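Local structure of carbohydrate binding module (Uncultured bacterium, 2W3J) at residues S44-A50 / L101-N106; M1-E6 / D122-G128. The protein probably binds uronic acid sugars as a calcium-containing, non-catalytic carbohydrate binding module of family 35. All coordinates share one frame; numbering follows the deposited sequence.

Interaction 1: residues S44-A50 / L101-N106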
ATOM      1  N   SER A  44      -3.166   9.359  -1.256  1.00 16.28           N
ATOM      2  CA  SER A  44      -4.355  10.233  -1.434  1.00 17.98           C
ATOM      3  C   SER A  44      -4.817  10.073  -2.877  1.00 18.26           C
ATOM      4  O   SER A  44      -4.006  10.175  -3.806  1.00 18.64           O
ATOM      5  CB  SER A  44      -3.973  11.692  -1.186  1.00 17.74           C
ATOM      6  OG  SER A  44      -5.098  12.593  -1.319  1.00 21.03           O
ATOM      7  N   LEU A  45      -6.109   9.811  -3.065  1.00 18.56           N
ATOM      8  CA  LEU A  45      -6.660   9.633  -4.403  0.50 19.62           C
ATOM      9  C   LEU A  45      -7.998  10.324  -4.545  1.00 20.78           C
ATOM     10  O   LEU A  45      -8.657  10.628  -3.552  1.00 20.86           O
ATOM     11  CB  LEU A  45      -6.833   8.145  -4.738  0.50 19.50           C
ATOM     12  CG  LEU A  45      -7.909   7.246  -4.119  0.50 19.84           C
ATOM     13  CD1 LEU A  45      -9.336   7.583  -4.570  0.50 18.16           C
ATOM     14  CD2 LEU A  45      -7.600   5.798  -4.453  0.50 19.03           C
ATOM     15  N   SER A  46      -8.405  10.534  -5.788  1.00 21.42           N
ATOM     16  CA  SER A  46      -9.745  11.047  -6.070  0.50 22.22           C
ATOM     17  C   SER A  46     -10.518   9.996  -6.824  1.00 22.05           C
ATOM     18  O   SER A  46      -9.963   9.320  -7.697  1.00 21.66           O
ATOM     19  CB  SER A  46      -9.673  12.312  -6.926  0.50 22.33           C
ATOM     20  OG  SER A  46      -8.979  13.335  -6.249  0.50 24.07           O
ATOM     21  N   ALA A  47     -11.804   9.855  -6.492  1.00 22.91           N
ATOM     22  CA  ALA A  47     -12.714   8.960  -7.185  1.00 23.55           C
ATOM     23  C   ALA A  47     -13.867   9.805  -7.773  1.00 25.68           C
ATOM     24  O   ALA A  47     -14.369  10.707  -7.115  1.00 25.33           O
ATOM     25  CB  ALA A  47     -13.271   7.914  -6.249  1.00 24.18           C
ATOM     26  N   ALA A  48     -14.271   9.501  -9.000  1.00 27.34           N
ATOM     27  CA  ALA A  48     -15.407  10.219  -9.620  1.00 29.13           C
ATOM     28  C   ALA A  48     -16.753   9.864  -8.962  1.00 30.31           C
ATOM     29  O   ALA A  48     -17.652  10.703  -8.869  1.00 32.29           O
ATOM     30  CB  ALA A  48     -15.447   9.958 -11.120  1.00 28.84           C
ATOM     31  N   SER A  49     -16.921   8.637  -8.499  1.00 31.32           N
ATOM     32  CA  SER A  49     -18.161   8.318  -7.821  1.00 32.45           C
ATOM     33  C   SER A  49     -17.936   7.389  -6.653  1.00 32.22           C
ATOM     34  O   SER A  49     -16.903   6.707  -6.574  1.00 32.07           O
ATOM     35  CB  SER A  49     -19.178   7.715  -8.790  1.00 33.45           C
ATOM     36  OG  SER A  49     -18.721   6.471  -9.264  1.00 35.97           O
ATOM     37  N   ALA A  50     -18.907   7.379  -5.745  1.00 31.89           N
ATOM     38  CA  ALA A  50     -18.844   6.547  -4.559  1.00 31.50           C
ATOM     39  C   ALA A  50     -19.284   5.127  -4.862  1.00 31.34           C
ATOM     40  O   ALA A  50     -20.416   4.887  -5.293  1.00 32.10           O
ATOM     41  CB  ALA A  50     -19.684   7.144  -3.446  1.00 31.80           C
ATOM     42  N   LEU A 101     -14.817   3.773  -1.562  1.00 23.54           N
ATOM     43  CA  LEU A 101     -14.363   5.118  -1.805  1.00 23.54           C
ATOM     44  C   LEU A 101     -15.538   6.063  -1.964  1.00 25.08           C
ATOM     45  O   LEU A 101     -16.607   5.675  -2.452  1.00 26.64           O
ATOM     46  CB  LEU A 101     -13.502   5.181  -3.073  1.00 22.89           C
ATOM     47  CG  LEU A 101     -12.230   4.327  -3.024  1.00 21.83           C
ATOM     48  CD1 LEU A 101     -11.492   4.426  -4.361  1.00 20.97           C
ATOM     49  CD2 LEU A 101     -11.343   4.840  -1.855  1.00 20.72           C
ATOM     50  N   LYS A 102     -15.333   7.297  -1.563  1.00 25.21           N
ATOM     51  CA  LYS A 102     -16.324   8.353  -1.698  0.50 26.14           C
ATOM     52  C   LYS A 102     -15.999   9.179  -2.930  1.00 26.57           C
ATOM     53  O   LYS A 102     -14.847   9.187  -3.395  1.00 26.82           O
ATOM     54  CB  LYS A 102     -16.277   9.265  -0.469  0.50 26.25           C
ATOM     55  CG  LYS A 102     -16.506   8.573   0.871  0.50 26.34           C
ATOM     56  CD  LYS A 102     -16.978   9.574   1.933  0.50 29.05           C
ATOM     57  CE  LYS A 102     -15.873  10.092   2.843  0.50 30.30           C
ATOM     58  NZ  LYS A 102     -15.810   9.356   4.148  0.50 30.91           N
ATOM     59  N   ALA A 103     -16.986   9.904  -3.460  1.00 26.42           N
ATOM     60  CA  ALA A 103     -16.666  10.842  -4.517  1.00 26.11           C
ATOM     61  C   ALA A 103     -15.757  11.938  -3.976  1.00 25.68           C
ATOM     62  O   ALA A 103     -15.969  12.434  -2.882  1.00 26.19           O
ATOM     63  CB  ALA A 103     -17.978  11.450  -5.127  1.00 26.64           C
ATOM     64  N   GLY A 104     -14.730  12.310  -4.733  1.00 24.76           N
ATOM     65  CA  GLY A 104     -13.819  13.374  -4.315  1.00 24.60           C
ATOM     66  C   GLY A 104     -12.579  12.729  -3.697  1.00 24.07           C
ATOM     67  O   GLY A 104     -12.233  11.613  -4.050  1.00 23.18           O
ATOM     68  N   THR A 105     -11.930  13.435  -2.784  1.00 24.85           N
ATOM     69  CA  THR A 105     -10.646  12.972  -2.214  1.00 24.53           C
ATOM     70  C   THR A 105     -10.839  11.891  -1.161  1.00 24.31           C
ATOM     71  O   THR A 105     -11.744  11.977  -0.316  1.00 24.36           O
ATOM     72  CB  THR A 105      -9.886  14.158  -1.625  1.00 24.89           C
ATOM     73  OG1 THR A 105      -9.655  15.118  -2.668  1.00 26.93           O
ATOM     74  CG2 THR A 105      -8.515  13.724  -0.997  1.00 24.95           C
ATOM     75  N   ASN A 106      -9.974  10.874  -1.200  1.00 22.29           N
ATOM     76  CA  ASN A 106     -10.029   9.762  -0.269  1.00 20.17           C
ATOM     77  C   ASN A 106      -8.617   9.540   0.260  1.00 20.34           C
ATOM     78  O   ASN A 106      -7.655   9.806  -0.443  1.00 19.19           O
ATOM     79  CB  ASN A 106     -10.434   8.475  -0.967  1.00 20.48           C
ATOM     80  CG  ASN A 106     -11.894   8.473  -1.403  1.00 22.47           C
ATOM     81  OD1 ASN A 106     -12.760   7.949  -0.710  1.00 21.59           O
ATOM     82  ND2 ASN A 106     -12.156   9.062  -2.569  1.00 23.10           N
TER
HETATM   83  O   HOH W   1      -6.276  12.179   1.231  1.00 23.15           O
HETATM   84  O   HOH W   2     -10.796  15.129  -5.276  1.00 35.85           O
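L45 and A47 pair with N106 and G104 as two antiparallel hydrogen-bonded pairs, the axes of strand segments 44-47 and 104-106 approaching to 4.5 Å with their directions at 145°. Four backbone bonds fix this register, the shortest from N106 N to L45 O at 2.7 Å. Between them S46 and T105 form a non-hydrogen-bonded pair whose hydroxyls, 4.1 Å apart from OG to OG1, are bridged by one water in the S46 conformer given. On the opposite face the L45 and N106 side chains cross obliquely, L45 CD1 in the conformer given lying 3.8 Å from N106 ND2. The amide turns back to the turn that precedes its strand. K102 N donates to N106 OD1 over 2.8 Å, on a lone pair in the carbonyl plane, and N106 ND2 donates almost straight (175°) to K102 O, which lies in the amide plane. This two-point grip fixes the rotation of the amide. A leucine in place of N106 would probably leave K102 N and K102 O without these mates and the turn less firmly held. The methyl of A47 sits 3.5 Å from K102 O and 4.2 Å from L101 CB. In the same L45 conformer, CG between backbone N and carbonyl carbon (chi1 72°) places CD1 3.8 Å from L101 CD1, the two leucines crossing at about a right angle. L101 ends strand 93-101 of the other sheet, so segment 101-106 passes from one sheet to the other; Y53 of strand 51-60 and I131 of strand 131-133 pack on A47 and L101.

Interaction 2: residues M1-E6 / D122-G128; sequences MWLFEE and DSIRVTG. With CA (calcium ion), chain C.
F4 and I124 face each other as an antiparallel hydrogen-bonded pair, as do W2 and V126; the segment axes approach to 4.7 Å, their directions at 157°. F4 N reaches I124 O at 2.7 Å, nearly in line with the carbonyl. Followed outward, the F4 side chain begins with CB 3.4 Å from I124 O and 3.8 Å from I124 CG2. CG is anti to the carbonyl carbon (chi1 -68°), a turn that carries the ring along the strand pair; CD2 then passes I124 O, which sits at the ring edge in its plane, and CE2 reaches V126 CG2 at 4.0 Å. CE1 and CZ go beyond the pair to S44 O and L45 CB. One ring face is covered by W2 CD1, 3.5 Å above the plane and over its centre. On the other side of the sheet L3 CD1 lies over one face of the R125 guanidinium in the conformer given. E5 OE1 and D122 OD1 each bind the calcium ion at 2.4 Å; D122 O and E6 OE1 bind it too, and T26 and G29 complete the shell. The metal probably offsets the like charges of the three carboxylates, while R58 forms a salt bridge with D122 OD2. D122 and S123 together face R58 as a classic beta bulge. At this beta-sandwich edge, calcium joins the end of the N-terminal strand to D122, consistent with a structural metal site.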
ATOM      1  N   MET A   1      -8.181   3.320 -13.983  1.00 22.90           N
ATOM      2  CA  MET A   1      -7.340   2.792 -12.863  0.50 22.02           C
ATOM      3  C   MET A   1      -6.158   3.724 -12.620  1.00 21.80           C
ATOM      4  O   MET A   1      -5.810   4.562 -13.470  1.00 20.60           O
ATOM      5  CB  MET A   1      -6.827   1.393 -13.204  0.50 22.69           C
ATOM      6  CG  MET A   1      -5.626   1.387 -14.149  0.50 24.26           C
ATOM      7  SD  MET A   1      -4.049   1.131 -13.301  0.50 27.49           S
ATOM      8  CE  MET A   1      -4.167  -0.638 -12.984  0.50 25.81           C
ATOM      9  N   TRP A   2      -5.518   3.597 -11.449  1.00 19.13           N
ATOM     10  CA  TRP A   2      -4.304   4.369 -11.253  1.00 17.40           C
ATOM     11  C   TRP A   2      -3.331   3.497 -10.463  1.00 17.40           C
ATOM     12  O   TRP A   2      -3.727   2.831  -9.499  1.00 16.99           O
ATOM     13  CB  TRP A   2      -4.544   5.694 -10.509  1.00 17.03           C
ATOM     14  CG  TRP A   2      -3.398   6.608 -10.666  1.00 16.88           C
ATOM     15  CD1 TRP A   2      -2.374   6.813  -9.783  1.00 13.68           C
ATOM     16  CD2 TRP A   2      -3.098   7.406 -11.819  1.00 15.61           C
ATOM     17  NE1 TRP A   2      -1.466   7.699 -10.309  1.00 16.61           N
ATOM     18  CE2 TRP A   2      -1.890   8.081 -11.558  1.00 17.30           C
ATOM     19  CE3 TRP A   2      -3.754   7.619 -13.045  1.00 18.31           C
ATOM     20  CZ2 TRP A   2      -1.310   8.979 -12.464  1.00 17.78           C
ATOM     21  CZ3 TRP A   2      -3.188   8.504 -13.942  1.00 17.78           C
ATOM     22  CH2 TRP A   2      -1.961   9.160 -13.659  1.00 17.81           C
ATOM     23  N   LEU A   3      -2.076   3.524 -10.879  1.00 16.13           N
ATOM     24  CA  LEU A   3      -1.019   2.815 -10.172  1.00 15.73           C
ATOM     25  C   LEU A   3      -0.205   3.813  -9.396  1.00 15.54           C
ATOM     26  O   LEU A   3       0.412   4.724  -9.985  1.00 16.92           O
ATOM     27  CB  LEU A   3      -0.147   2.071 -11.185  1.00 16.16           C
ATOM     28  CG  LEU A   3       1.084   1.341 -10.627  1.00 18.08           C
ATOM     29  CD1 LEU A   3       0.631   0.246  -9.667  1.00 19.37           C
ATOM     30  CD2 LEU A   3       1.949   0.727 -11.789  1.00 20.05           C
ATOM     31  N   PHE A   4      -0.184   3.658  -8.064  1.00 14.91           N
ATOM     32  CA  PHE A   4       0.456   4.624  -7.163  1.00 14.64           C
ATOM     33  C   PHE A   4       1.849   4.126  -6.730  1.00 15.05           C
ATOM     34  O   PHE A   4       1.946   3.083  -6.113  1.00 16.17           O
ATOM     35  CB  PHE A   4      -0.384   4.782  -5.876  1.00 14.55           C
ATOM     36  CG  PHE A   4      -1.725   5.463  -6.111  1.00 14.12           C
ATOM     37  CD1 PHE A   4      -1.877   6.798  -5.812  1.00 16.26           C
ATOM     38  CD2 PHE A   4      -2.803   4.742  -6.621  1.00 16.67           C
ATOM     39  CE1 PHE A   4      -3.120   7.447  -6.018  1.00 18.69           C
ATOM     40  CE2 PHE A   4      -4.039   5.384  -6.853  1.00 15.69           C
ATOM     41  CZ  PHE A   4      -4.169   6.733  -6.545  1.00 16.32           C
ATOM     42  N   GLU A   5       2.874   4.888  -7.076  1.00 15.45           N
ATOM     43  CA  GLU A   5       4.270   4.588  -6.746  1.00 17.08           C
ATOM     44  C   GLU A   5       4.749   5.548  -5.669  1.00 17.76           C
ATOM     45  O   GLU A   5       4.298   6.713  -5.564  1.00 17.91           O
ATOM     46  CB  GLU A   5       5.134   4.776  -8.003  1.00 17.19           C
ATOM     47  CG  GLU A   5       4.739   3.846  -9.120  1.00 16.40           C
ATOM     48  CD  GLU A   5       5.227   2.420  -8.921  1.00 19.21           C
ATOM     49  OE1 GLU A   5       5.981   2.159  -7.945  1.00 16.19           O
ATOM     50  OE2 GLU A   5       4.874   1.539  -9.753  1.00 19.90           O
ATOM     51  N   GLU A   6       5.732   5.102  -4.893  1.00 17.77           N
ATOM     52  CA  GLU A   6       6.383   6.019  -3.975  1.00 18.79           C
ATOM     53  C   GLU A   6       7.020   7.198  -4.718  1.00 19.95           C
ATOM     54  O   GLU A   6       7.449   7.070  -5.879  1.00 19.87           O
ATOM     55  CB  GLU A   6       7.412   5.247  -3.145  1.00 19.31           C
ATOM     56  CG  GLU A   6       8.641   4.755  -3.903  1.00 20.43           C
ATOM     57  CD  GLU A   6       8.344   3.760  -5.039  1.00 24.21           C
ATOM     58  OE1 GLU A   6       7.401   2.938  -4.920  1.00 24.35           O
ATOM     59  OE2 GLU A   6       9.089   3.784  -6.060  1.00 27.22           O
ATOM     60  N   ASP A 122       5.737  -2.129  -2.921  1.00 11.07           N
ATOM     61  CA  ASP A 122       6.165  -1.615  -4.236  1.00 12.14           C
ATOM     62  C   ASP A 122       5.176  -0.553  -4.739  1.00 13.29           C
ATOM     63  O   ASP A 122       5.561   0.500  -5.251  1.00 13.42           O
ATOM     64  CB  ASP A 122       6.214  -2.780  -5.224  1.00 12.40           C
ATOM     65  CG  ASP A 122       6.612  -2.338  -6.607  1.00 15.43           C
ATOM     66  OD1 ASP A 122       7.469  -1.414  -6.698  1.00 14.88           O
ATOM     67  OD2 ASP A 122       6.083  -2.932  -7.563  1.00 19.69           O
ATOM     68  N   SER A 123       3.897  -0.857  -4.614  1.00 13.52           N
ATOM     69  CA  SER A 123       2.880   0.025  -5.188  1.00 12.77           C
ATOM     70  C   SER A 123       1.507  -0.402  -4.706  1.00 13.46           C
ATOM     71  O   SER A 123       1.311  -1.513  -4.193  1.00 14.18           O
ATOM     72  CB  SER A 123       2.909  -0.120  -6.725  1.00 11.82           C
ATOM     73  OG  SER A 123       2.649  -1.492  -7.116  1.00 15.13           O
ATOM     74  N   ILE A 124       0.546   0.489  -4.891  1.00 12.62           N
ATOM     75  CA  ILE A 124      -0.853   0.111  -4.786  1.00 14.45           C
ATOM     76  C   ILE A 124      -1.557   0.539  -6.089  1.00 14.95           C
ATOM     77  O   ILE A 124      -1.290   1.615  -6.604  1.00 15.60           O
ATOM     78  CB  ILE A 124      -1.554   0.654  -3.507  1.00 14.72           C
ATOM     79  CG1 ILE A 124      -2.946   0.042  -3.388  1.00 14.77           C
ATOM     80  CG2 ILE A 124      -1.639   2.194  -3.421  1.00 15.17           C
ATOM     81  CD1 ILE A 124      -3.598   0.427  -2.074  1.00 18.27           C
ATOM     82  N   ARG A 125      -2.370  -0.371  -6.621  1.00 16.54           N
ATOM     83  CA  ARG A 125      -3.100  -0.144  -7.873  0.50 17.83           C
ATOM     84  C   ARG A 125      -4.586  -0.151  -7.541  1.00 18.41           C
ATOM     85  O   ARG A 125      -5.085  -1.128  -6.989  1.00 19.37           O
ATOM     86  CB  ARG A 125      -2.800  -1.285  -8.849  0.50 17.98           C
ATOM     87  CG  ARG A 125      -3.408  -1.119 -10.263  0.50 19.79           C
ATOM     88  CD  ARG A 125      -3.248  -2.394 -11.059  0.50 21.59           C
ATOM     89  NE  ARG A 125      -1.856  -2.805 -11.211  0.50 21.35           N
ATOM     90  CZ  ARG A 125      -1.069  -2.394 -12.199  0.50 22.47           C
ATOM     91  NH1 ARG A 125      -1.533  -1.543 -13.107  0.50 22.69           N
ATOM     92  NH2 ARG A 125       0.185  -2.820 -12.274  0.50 22.20           N
ATOM     93  N   VAL A 126      -5.287   0.935  -7.864  1.00 18.62           N
ATOM     94  CA  VAL A 126      -6.732   0.956  -7.644  1.00 19.56           C
ATOM     95  C   VAL A 126      -7.430   0.844  -9.014  1.00 21.65           C
ATOM     96  O   VAL A 126      -7.224   1.700  -9.887  1.00 21.52           O
ATOM     97  CB  VAL A 126      -7.144   2.244  -6.912  1.00 20.49           C
ATOM     98  CG1 VAL A 126      -8.697   2.309  -6.691  1.00 18.97           C
ATOM     99  CG2 VAL A 126      -6.365   2.341  -5.567  1.00 19.60           C
ATOM    100  N   THR A 127      -8.216  -0.205  -9.191  1.00 22.94           N
ATOM    101  CA  THR A 127      -8.883  -0.414 -10.480  0.50 25.12           C
ATOM    102  C   THR A 127     -10.260   0.228 -10.534  1.00 25.96           C
ATOM    103  O   THR A 127     -10.919   0.424  -9.512  1.00 27.03           O
ATOM    104  CB  THR A 127      -8.981  -1.898 -10.857  0.50 24.97           C
ATOM    105  OG1 THR A 127      -9.672  -2.619  -9.831  0.50 25.70           O
ATOM    106  CG2 THR A 127      -7.604  -2.471 -11.055  0.50 26.27           C
ATOM    107  N   GLY A 128     -10.684   0.581 -11.746  1.00 27.82           N
ATOM    108  CA  GLY A 128     -11.961   1.262 -11.946  1.00 28.95           C
ATOM    109  C   GLY A 128     -11.773   2.583 -12.669  1.00 30.07           C
ATOM    110  O   GLY A 128     -10.696   3.185 -12.634  1.00 29.70           O
TER
HETATM  111 CA    CA C1139       7.526   0.963  -6.580  1.00 22.79          CA
HETATM  112  O   HOH W   3      -9.776   0.395 -14.517  1.00 45.93           O

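Overall arrangement
Both interactions are antiparallel strand pairings, but in different sheets of the sandwich: interaction 1 pairs strands 40-47 and 104-112, though its L101 still belongs to the sheet of interaction 2, which pairs the edge strand 2-5 with strand 120-126. Their centres lie about 14 Å apart and their inward faces meet, L45 CB packing 3.5 Å from F4 CZ and L45 CD2 against V126 CG2. Interaction 1 is nested in the loop closed by interaction 2. It lies farther out, about 17 Å from the chain centre against 8 Å, and has more exposed residues. Its polar chemistry is an asparagine-held turn and a water bridge; interaction 2 instead gathers carboxylates around calcium at one end.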